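Local coordinates for xylosidase (Xanthomonas axonopodis pv. citri, PDB 6XN2), which probably hydrolyses beta-1,4-linked xylo-oligosaccharides as a family 43 glycoside hydrolase, and binds xylose units and a calcium ion, at residues 61-66 with 127-132; 220-223 with 228-231. All coordinates share one frame; numbering follows the deposited sequence.

Contact 1: residues 61-66 with 127-132; sequences YIYPSH and GKTYLY
With CG of Y63 beside its backbone N and anti to the carbonyl carbon (chi1 -58°), the phenol ring reaches across to strand 128-136, where L131 and T129 receive it. L131 has its CG anti to the backbone N (chi1 -176°), and although its CB does not point at strand 59-67, this rotation carries methyl CD1 to the ring, 3.8 Å from Y63 CD2, approaching it obliquely. Further along the ring, T129 sends its CG2 methyl to 4.0 Å from Y63 OH, a van der Waals contact only. The hydroxyl itself is hydrogen-bonded to the backbone O of P152, and T129 OG1 pairs with the amide of Q124, so both polar groups are satisfied within this buried site. The backbones stay well apart, 8.4 Å between CA of Y63 and CA of L131, and the Y63 ring spans much of the distance. Family 43 enzymes are five-bladed beta-propellers, and the contact joins two separate four-stranded antiparallel sheets. On one side, Y63 also packs on F56 of strand 47-56 and V88 of strand 85-91; on the other, strand 128-136 runs between strands 121-125 and 142-149.

Contact 2: residues 220-223 with 228-231; sequences ARLH and DLAE
The loop between strands 218-221 and 234-239 doubles back on the end of the first strand, bringing 228-231 against 220-223. L222 and L229 form a single beta bridge, an antiparallel non-hydrogen-bonded pair flanked by two backbone bonds, A230 N to R221 O (2.8 Å) and H223 N to D228 O (3.0 Å). A third bond comes from a side chain: OE2 of E231 accepts the backbone N-H of R221 at 2.8 Å, nearly straight at 172°, on its anti side and 22° out of the carboxylate plane. Placing CG between the backbone N and carbonyl carbon (chi1 71°) turns the E231 chain back toward R221, and Y289 OH gives OE2 a second partner. In the eight-stranded mixed sheet, strand 218-221 lies between 181-185 and 234-239, and the bridge is made by the loop that links it to 234-239. L229 lays CD2 4.0 Å from L222 CD2, the two side chains meeting at a slant, while its CD1 is as close to A220 CB; both leucines also touch L183 of strand 181-185. The R221 chain bends at chi3, setting its guanidinium with one face over A230 CB, 3.5 Å from the plane and off centre. D228 OD2 forms a salt bridge with R225.

Overall arrangement
Contact 1 is wholly buried and joins two different sheets through side chains, whereas contact 2 is partly buried, lies farther from the centre of the chain, and folds one sheet's connecting loop back on its own strand. Their chemistry follows: methyl groups against a phenol ring in contact 1, with polar ends satisfied by residues outside it, and mainly backbone and carboxylate hydrogen bonds in contact 2. Although their centres are 18 Å apart, they touch where Y132 OH of 127-132 packs 3.6 Å from L222 CD1 of 220-223. Segment 61-66 of contact 1 includes S65 of the xylopyranose pocket, though the side chain of Y63, which makes the contact, is about 12 Å from the bound sugar.

Contact 1: residues 61-66 with 127-132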
ATOM      1  N   TYR A  61      -3.380 -13.926   4.762  1.00 31.16           N
ATOM      2  CA  TYR A  61      -4.561 -13.074   4.650  1.00 27.08           C
ATOM      3  C   TYR A  61      -4.245 -11.854   3.794  1.00 29.44           C
ATOM      4  O   TYR A  61      -3.180 -11.259   3.923  1.00 29.33           O
ATOM      5  CB  TYR A  61      -5.047 -12.639   6.036  1.00 27.21           C
ATOM      6  CG  TYR A  61      -5.683 -13.760   6.810  1.00 30.82           C
ATOM      7  CD1 TYR A  61      -4.911 -14.635   7.565  1.00 32.12           C
ATOM      8  CD2 TYR A  61      -7.057 -13.955   6.780  1.00 30.64           C
ATOM      9  CE1 TYR A  61      -5.499 -15.672   8.271  1.00 30.24           C
ATOM     10  CE2 TYR A  61      -7.649 -14.990   7.489  1.00 32.51           C
ATOM     11  CZ  TYR A  61      -6.868 -15.843   8.227  1.00 32.34           C
ATOM     12  OH  TYR A  61      -7.468 -16.876   8.922  1.00 31.81           O
ATOM     13  N   ILE A  62      -5.164 -11.493   2.908  1.00 29.67           N
ATOM     14  CA  ILE A  62      -4.974 -10.313   2.074  1.00 27.81           C
ATOM     15  C   ILE A  62      -6.062  -9.292   2.374  1.00 29.58           C
ATOM     16  O   ILE A  62      -7.249  -9.633   2.450  1.00 28.29           O
ATOM     17  CB  ILE A  62      -4.990 -10.668   0.579  1.00 29.51           C
ATOM     18  CG1 ILE A  62      -4.045 -11.838   0.302  1.00 31.10           C
ATOM     19  CG2 ILE A  62      -4.631  -9.451  -0.260  1.00 29.08           C
ATOM     20  CD1 ILE A  62      -4.194 -12.412  -1.094  1.00 30.45           C
ATOM     21  N   TYR A  63      -5.646  -8.044   2.567  1.00 28.16           N
ATOM     22  CA  TYR A  63      -6.570  -6.954   2.848  1.00 27.33           C
ATOM     23  C   TYR A  63      -6.476  -5.945   1.711  1.00 26.02           C
ATOM     24  O   TYR A  63      -5.611  -5.065   1.717  1.00 26.37           O
ATOM     25  CB  TYR A  63      -6.252  -6.306   4.205  1.00 24.85           C
ATOM     26  CG  TYR A  63      -6.310  -7.304   5.346  1.00 27.82           C
ATOM     27  CD1 TYR A  63      -5.219  -8.118   5.641  1.00 28.09           C
ATOM     28  CD2 TYR A  63      -7.460  -7.456   6.108  1.00 27.10           C
ATOM     29  CE1 TYR A  63      -5.277  -9.057   6.674  1.00 27.78           C
ATOM     30  CE2 TYR A  63      -7.524  -8.389   7.143  1.00 28.84           C
ATOM     31  CZ  TYR A  63      -6.433  -9.187   7.419  1.00 28.51           C
ATOM     32  OH  TYR A  63      -6.494 -10.119   8.447  1.00 28.75           O
ATOM     33  N   PRO A  64      -7.338  -6.101   0.704  1.00 28.55           N
ATOM     34  CA  PRO A  64      -7.345  -5.200  -0.450  1.00 26.85           C
ATOM     35  C   PRO A  64      -8.483  -4.179  -0.379  1.00 24.43           C
ATOM     36  O   PRO A  64      -9.351  -4.296   0.496  1.00 26.41           O
ATOM     37  CB  PRO A  64      -7.545  -6.162  -1.620  1.00 25.11           C
ATOM     38  CG  PRO A  64      -8.458  -7.227  -1.031  1.00 25.03           C
ATOM     39  CD  PRO A  64      -8.176  -7.293   0.468  1.00 24.85           C
ATOM     40  N   SER A  65      -8.458  -3.182  -1.262  1.00 24.40           N
ATOM     41  CA  SER A  65      -9.624  -2.332  -1.493  1.00 27.96           C
ATOM     42  C   SER A  65     -10.632  -3.087  -2.345  1.00 31.06           C
ATOM     43  O   SER A  65     -10.290  -4.093  -2.965  1.00 29.19           O
ATOM     44  CB  SER A  65      -9.236  -1.032  -2.192  1.00 28.77           C
ATOM     45  OG  SER A  65      -8.305  -0.313  -1.414  1.00 35.06           O
ATOM     46  N   HIS A  66     -11.861  -2.590  -2.383  1.00 29.71           N
ATOM     47  CA  HIS A  66     -12.938  -3.230  -3.172  1.00 29.61           C
ATOM     48  C   HIS A  66     -13.515  -2.220  -4.151  1.00 30.92           C
ATOM     49  O   HIS A  66     -14.317  -1.454  -3.748  1.00 32.99           O
ATOM     50  CB  HIS A  66     -14.041  -3.774  -2.272  1.00 31.97           C
ATOM     51  CG  HIS A  66     -15.134  -4.419  -3.048  1.00 36.32           C
ATOM     52  ND1 HIS A  66     -16.329  -4.760  -2.504  1.00 32.58           N
ATOM     53  CD2 HIS A  66     -15.209  -4.790  -4.335  1.00 31.79           C
ATOM     54  CE1 HIS A  66     -17.092  -5.299  -3.413  1.00 33.14           C
ATOM     55  NE2 HIS A  66     -16.436  -5.327  -4.528  1.00 33.89           N
ATOM     56  N   GLY A 127      -3.845 -10.868  20.481  1.00 30.36           N
ATOM     57  CA  GLY A 127      -4.952 -11.699  20.031  1.00 26.76           C
ATOM     58  C   GLY A 127      -5.997 -10.961  19.213  1.00 30.49           C
ATOM     59  O   GLY A 127      -6.968 -11.556  18.744  1.00 28.83           O
ATOM     60  N   LYS A 128      -5.791  -9.660  19.040  1.00 26.87           N
ATOM     61  CA  LYS A 128      -6.699  -8.830  18.263  1.00 26.23           C
ATOM     62  C   LYS A 128      -6.128  -8.625  16.874  1.00 28.08           C
ATOM     63  O   LYS A 128      -4.922  -8.702  16.682  1.00 26.85           O
ATOM     64  CB  LYS A 128      -6.913  -7.473  18.934  1.00 26.68           C
ATOM     65  CG  LYS A 128      -7.378  -7.559  20.392  1.00 28.30           C
ATOM     66  CD  LYS A 128      -8.830  -7.968  20.475  1.00 27.48           C
ATOM     67  CE  LYS A 128      -9.241  -8.199  21.920  1.00 25.80           C
ATOM     68  NZ  LYS A 128     -10.706  -8.501  22.047  1.00 28.80           N
ATOM     69  N   THR A 129      -6.975  -8.318  15.921  1.00 27.19           N
ATOM     70  CA  THR A 129      -6.567  -7.958  14.585  1.00 25.98           C
ATOM     71  C   THR A 129      -7.103  -6.562  14.355  1.00 27.76           C
ATOM     72  O   THR A 129      -8.216  -6.279  14.656  1.00 27.66           O
ATOM     73  CB  THR A 129      -7.109  -8.892  13.497  1.00 27.90           C
ATOM     74  OG1 THR A 129      -6.733 -10.219  13.772  1.00 26.78           O
ATOM     75  CG2 THR A 129      -6.573  -8.514  12.146  1.00 24.62           C
ATOM     76  N   TYR A 130      -6.269  -5.695  13.834  1.00 23.15           N
ATOM     77  CA  TYR A 130      -6.652  -4.340  13.577  1.00 28.48           C
ATOM     78  C   TYR A 130      -6.659  -4.047  12.101  1.00 28.24           C
ATOM     79  O   TYR A 130      -5.755  -4.372  11.458  1.00 26.92           O
ATOM     80  CB  TYR A 130      -5.712  -3.383  14.291  1.00 26.03           C
ATOM     81  CG  TYR A 130      -5.660  -3.605  15.770  1.00 26.18           C
ATOM     82  CD1 TYR A 130      -4.810  -4.504  16.310  1.00 27.39           C
ATOM     83  CD2 TYR A 130      -6.474  -2.932  16.607  1.00 29.61           C
ATOM     84  CE1 TYR A 130      -4.766  -4.725  17.661  1.00 28.49           C
ATOM     85  CE2 TYR A 130      -6.439  -3.148  17.957  1.00 27.64           C
ATOM     86  CZ  TYR A 130      -5.584  -4.045  18.471  1.00 27.44           C
ATOM     87  OH  TYR A 130      -5.539  -4.270  19.785  1.00 28.63           O
ATOM     88  N   LEU A 131      -7.714  -3.431  11.600  1.00 26.42           N
ATOM     89  CA  LEU A 131      -7.815  -3.060  10.208  1.00 27.05           C
ATOM     90  C   LEU A 131      -7.624  -1.570  10.075  1.00 27.41           C
ATOM     91  O   LEU A 131      -8.403  -0.839  10.540  1.00 28.65           O
ATOM     92  CB  LEU A 131      -9.146  -3.496   9.609  1.00 27.65           C
ATOM     93  CG  LEU A 131      -9.388  -3.273   8.120  1.00 25.94           C
ATOM     94  CD1 LEU A 131      -8.361  -3.976   7.298  1.00 28.93           C
ATOM     95  CD2 LEU A 131     -10.739  -3.756   7.701  1.00 31.05           C
ATOM     96  N   TYR A 132      -6.527  -1.154   9.478  1.00 26.18           N
ATOM     97  CA  TYR A 132      -6.231   0.260   9.271  1.00 22.75           C
ATOM     98  C   TYR A 132      -6.690   0.682   7.886  1.00 26.62           C
ATOM     99  O   TYR A 132      -6.402  -0.001   6.912  1.00 25.90           O
ATOM    100  CB  TYR A 132      -4.733   0.532   9.436  1.00 23.15           C
ATOM    101  CG  TYR A 132      -4.229   0.169  10.798  1.00 25.82           C
ATOM    102  CD1 TYR A 132      -3.905  -1.147  11.109  1.00 29.44           C
ATOM    103  CD2 TYR A 132      -4.093   1.137  11.786  1.00 24.07           C
ATOM    104  CE1 TYR A 132      -3.457  -1.488  12.371  1.00 26.62           C
ATOM    105  CE2 TYR A 132      -3.647   0.808  13.051  1.00 24.10           C
ATOM    106  CZ  TYR A 132      -3.330  -0.503  13.337  1.00 26.93           C
ATOM    107  OH  TYR A 132      -2.883  -0.834  14.590  1.00 28.98           O
TER

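Contact 2: residues 220-223 with 228-231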
ATOM      1  N   ALA A 220       5.175   6.611  12.146  1.00 26.77           N
ATOM      2  CA  ALA A 220       4.955   6.803  13.551  1.00 29.23           C
ATOM      3  C   ALA A 220       4.807   5.480  14.248  1.00 26.76           C
ATOM      4  O   ALA A 220       4.064   4.658  13.843  1.00 23.99           O
ATOM      5  CB  ALA A 220       3.737   7.628  13.781  1.00 25.56           C
ATOM      6  N   ARG A 221       5.527   5.310  15.336  1.00 25.99           N
ATOM      7  CA  ARG A 221       5.388   4.099  16.107  1.00 29.86           C
ATOM      8  C   ARG A 221       3.994   4.077  16.704  1.00 27.12           C
ATOM      9  O   ARG A 221       3.467   5.060  17.121  1.00 27.28           O
ATOM     10  CB  ARG A 221       6.440   3.990  17.221  1.00 31.93           C
ATOM     11  CG  ARG A 221       6.397   2.678  17.964  1.00 32.35           C
ATOM     12  CD  ARG A 221       7.431   2.527  19.033  1.00 43.36           C
ATOM     13  NE  ARG A 221       7.206   3.385  20.175  1.00 56.79           N
ATOM     14  CZ  ARG A 221       6.387   3.099  21.184  1.00 65.84           C
ATOM     15  NH1 ARG A 221       5.673   1.985  21.188  1.00 58.34           N
ATOM     16  NH2 ARG A 221       6.259   3.954  22.179  1.00 69.00           N
ATOM     17  N   LEU A 222       3.404   2.910  16.720  1.00 27.01           N
ATOM     18  CA  LEU A 222       2.114   2.761  17.267  1.00 26.26           C
ATOM     19  C   LEU A 222       2.169   2.472  18.753  1.00 29.65           C
ATOM     20  O   LEU A 222       3.038   1.837  19.229  1.00 29.38           O
ATOM     21  CB  LEU A 222       1.393   1.604  16.577  1.00 27.67           C
ATOM     22  CG  LEU A 222       0.880   1.852  15.171  1.00 26.49           C
ATOM     23  CD1 LEU A 222       0.417   0.580  14.527  1.00 29.06           C
ATOM     24  CD2 LEU A 222      -0.220   2.863  15.148  1.00 24.45           C
ATOM     25  N   HIS A 223       1.142   2.929  19.428  1.00 26.61           N
ATOM     26  CA  HIS A 223       0.996   2.638  20.862  1.00 31.50           C
ATOM     27  C   HIS A 223       0.685   1.148  20.986  1.00 29.12           C
ATOM     28  O   HIS A 223       0.060   0.563  20.125  1.00 25.71           O
ATOM     29  CB  HIS A 223      -0.108   3.524  21.437  1.00 30.43           C
ATOM     30  CG  HIS A 223      -0.219   3.533  22.922  1.00 33.79           C
ATOM     31  ND1 HIS A 223      -0.895   2.570  23.614  1.00 37.51           N
ATOM     32  CD2 HIS A 223       0.231   4.397  23.843  1.00 34.82           C
ATOM     33  CE1 HIS A 223      -0.831   2.825  24.894  1.00 36.62           C
ATOM     34  NE2 HIS A 223      -0.168   3.938  25.057  1.00 35.29           N
ATOM     35  N   ASP A 228      -3.927   4.020  18.502  1.00 28.79           N
ATOM     36  CA  ASP A 228      -3.383   5.386  18.627  1.00 28.83           C
ATOM     37  C   ASP A 228      -1.902   5.368  18.286  1.00 28.18           C
ATOM     38  O   ASP A 228      -1.285   4.370  18.473  1.00 27.37           O
ATOM     39  CB  ASP A 228      -3.508   5.911  20.052  1.00 28.69           C
ATOM     40  CG  ASP A 228      -4.928   6.149  20.486  1.00 35.89           C
ATOM     41  OD1 ASP A 228      -5.664   6.735  19.748  1.00 38.35           O
ATOM     42  OD2 ASP A 228      -5.250   5.766  21.571  1.00 46.49           O
ATOM     43  N   LEU A 229      -1.380   6.482  17.810  1.00 26.86           N
ATOM     44  CA  LEU A 229       0.027   6.582  17.583  1.00 23.97           C
ATOM     45  C   LEU A 229       0.699   6.776  18.917  1.00 30.34           C
ATOM     46  O   LEU A 229       0.136   7.314  19.803  1.00 28.02           O
ATOM     47  CB  LEU A 229       0.364   7.787  16.728  1.00 28.64           C
ATOM     48  CG  LEU A 229      -0.415   8.005  15.465  1.00 27.93           C
ATOM     49  CD1 LEU A 229       0.182   9.178  14.748  1.00 25.80           C
ATOM     50  CD2 LEU A 229      -0.335   6.777  14.624  1.00 25.77           C
ATOM     51  N   ALA A 230       1.928   6.349  19.036  1.00 29.76           N
ATOM     52  CA  ALA A 230       2.652   6.557  20.279  1.00 30.60           C
ATOM     53  C   ALA A 230       3.451   7.835  20.245  1.00 33.51           C
ATOM     54  O   ALA A 230       4.028   8.209  21.221  1.00 27.57           O
ATOM     55  CB  ALA A 230       3.555   5.409  20.564  1.00 29.69           C
ATOM     56  N   GLU A 231       3.452   8.494  19.101  1.00 29.85           N
ATOM     57  CA  GLU A 231       4.178   9.717  18.904  1.00 28.95           C
ATOM     58  C   GLU A 231       3.691  10.401  17.646  1.00 29.55           C
ATOM     59  O   GLU A 231       3.142   9.773  16.811  1.00 30.97           O
ATOM     60  CB  GLU A 231       5.632   9.370  18.688  1.00 29.57           C
ATOM     61  CG  GLU A 231       5.866   8.715  17.338  1.00 32.29           C
ATOM     62  CD  GLU A 231       7.178   8.033  17.198  1.00 35.32           C
ATOM     63  OE1 GLU A 231       8.085   8.399  17.902  1.00 36.79           O
ATOM     64  OE2 GLU A 231       7.312   7.163  16.363  1.00 31.64           O
TER